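Local coordinates for protein NAD(P)H-FMN oxidoreductase (Bacillus subtilis, PDB 5LVA) that binds flavin mononucleotide in a flavodoxin-like fold and probably passes electrons from NAD(P)H to flavin or quinone acceptors, at residues L53-D58 and Y85-G90. Sequence-based numbering, arbitrary orientation.
Sequences LCEEHD and YGWAYG
Trp-87 reaches from the loop 85-90 to the C-terminal end of helix 47-56, where Glu-55 and Cys-54 meet one edge of its indole. From CB the side chain runs outward with CG anti to the backbone N (chi1 -177°), which carries the ring across to the helix. CD1 passes 3.8 Å from Glu-55 OE2. The next atom, NE1, gives its N-H to Glu-55 OE2 at 2.9 Å in a fairly straight bond (156°); the oxygen accepts on its anti side, slightly out of the carboxylate plane. CZ2 lies 4.0 Å from Glu-55 CG, and CH2, at the far corner of the six-membered ring, rests 3.9 Å from Cys-54 CB. The Glu-55 chain, extended beyond CG, brings its carboxylate in at 33° to the indole. A leucine in place of Trp-87 would probably leave Glu-55 OE2 without its indole donor and open a gap beside Cys-54. Away from the FMN site, Val-82, Ala-95 and Leu-96 also touch the Trp-87 side chain, while Cys-54 packs on Trp-78. The Glu-55 and Cys-54 contacts join the loop after helix 73-82 to helix 47-56, which leads into strand 59-65, central in the flavodoxin-like fold's five-stranded parallel sheet.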
# COMPACT_ATOMS: atom_id res chain seq x y z
N LEU A 53 1.10 -7.76 13.83
CA LEU A 53 1.31 -8.29 12.49
C LEU A 53 2.49 -7.60 11.82
O LEU A 53 3.30 -8.26 11.18
CB LEU A 53 0.04 -8.14 11.65
CG LEU A 53 -1.00 -9.20 11.98
CD1 LEU A 53 -2.36 -8.87 11.37
CD2 LEU A 53 -0.51 -10.53 11.51
N CYS A 54 2.56 -6.28 11.95
CA CYS A 54 3.72 -5.53 11.45
C CYS A 54 5.01 -6.09 12.03
O CYS A 54 5.97 -6.33 11.31
CB CYS A 54 3.62 -4.03 11.80
SG CYS A 54 2.26 -3.13 11.04
N GLU A 55 5.02 -6.31 13.34
CA GLU A 55 6.15 -6.89 14.02
C GLU A 55 6.61 -8.22 13.41
O GLU A 55 7.81 -8.50 13.34
CB GLU A 55 5.82 -7.10 15.50
CG GLU A 55 5.57 -5.80 16.25
CD GLU A 55 5.24 -6.03 17.71
OE1 GLU A 55 5.49 -7.14 18.20
OE2 GLU A 55 4.71 -5.11 18.36
N GLU A 56 5.67 -9.03 12.96
CA GLU A 56 5.99 -10.38 12.51
C GLU A 56 6.43 -10.47 11.05
O GLU A 56 6.86 -11.52 10.61
CB GLU A 56 4.79 -11.31 12.76
CG GLU A 56 4.66 -11.77 14.22
CD GLU A 56 3.33 -12.46 14.55
OE1 GLU A 56 2.61 -12.89 13.62
OE2 GLU A 56 3.00 -12.59 15.76
N HIS A 57 6.35 -9.38 10.30
CA HIS A 57 6.77 -9.39 8.90
C HIS A 57 7.93 -8.45 8.62
O HIS A 57 8.14 -7.49 9.35
CB HIS A 57 5.59 -9.03 7.99
CG HIS A 57 4.47 -10.01 8.04
ND1 HIS A 57 3.63 -10.11 9.13
CD2 HIS A 57 4.03 -10.93 7.15
CE1 HIS A 57 2.73 -11.05 8.90
NE2 HIS A 57 2.95 -11.56 7.70
N ASP A 58 8.66 -8.72 7.54
CA ASP A 58 9.88 -7.99 7.23
C ASP A 58 9.60 -6.78 6.35
O ASP A 58 10.35 -5.81 6.36
CB ASP A 58 10.90 -8.90 6.54
CG ASP A 58 11.17 -10.18 7.33
OD1 ASP A 58 11.57 -10.10 8.51
OD2 ASP A 58 11.00 -11.28 6.77
N TYR A 85 3.17 6.36 19.96
CA TYR A 85 4.33 6.69 20.76
C TYR A 85 4.77 5.47 21.54
O TYR A 85 3.95 4.80 22.13
CB TYR A 85 4.02 7.86 21.71
CG TYR A 85 5.22 8.33 22.49
CD1 TYR A 85 5.64 7.66 23.63
CD2 TYR A 85 5.96 9.42 22.06
CE1 TYR A 85 6.76 8.08 24.33
CE2 TYR A 85 7.07 9.84 22.75
CZ TYR A 85 7.46 9.17 23.88
OH TYR A 85 8.57 9.61 24.57
N GLY A 86 6.05 5.18 21.56
CA GLY A 86 6.54 4.05 22.32
C GLY A 86 6.47 2.75 21.54
O GLY A 86 6.89 1.71 22.02
N TRP A 87 5.92 2.81 20.33
CA TRP A 87 5.90 1.63 19.49
C TRP A 87 6.53 1.91 18.14
O TRP A 87 7.45 1.22 17.72
CB TRP A 87 4.48 1.09 19.29
CG TRP A 87 4.49 -0.17 18.47
CD1 TRP A 87 4.90 -1.40 18.89
CD2 TRP A 87 4.10 -0.32 17.10
NE1 TRP A 87 4.78 -2.30 17.87
CE2 TRP A 87 4.30 -1.66 16.76
CE3 TRP A 87 3.62 0.56 16.13
CZ2 TRP A 87 4.03 -2.15 15.49
CZ3 TRP A 87 3.34 0.07 14.89
CH2 TRP A 87 3.55 -1.27 14.58
N ALA A 88 6.00 2.91 17.46
CA ALA A 88 6.48 3.21 16.13
C ALA A 88 7.49 4.34 16.20
O ALA A 88 8.43 4.40 15.41
CB ALA A 88 5.32 3.57 15.23
N TYR A 89 7.31 5.23 17.16
CA TYR A 89 8.22 6.33 17.37
C TYR A 89 8.26 6.64 18.84
O TYR A 89 7.55 6.03 19.64
CB TYR A 89 7.80 7.57 16.59
CG TYR A 89 6.54 8.23 17.11
CD1 TYR A 89 5.29 7.71 16.80
CD2 TYR A 89 6.61 9.37 17.89
CE1 TYR A 89 4.14 8.31 17.26
CE2 TYR A 89 5.46 9.98 18.36
CZ TYR A 89 4.23 9.44 18.04
OH TYR A 89 3.09 10.05 18.51
N GLY A 90 9.08 7.61 19.21
CA GLY A 90 9.18 7.97 20.60
C GLY A 90 10.31 7.20 21.24
O GLY A 90 11.05 6.51 20.56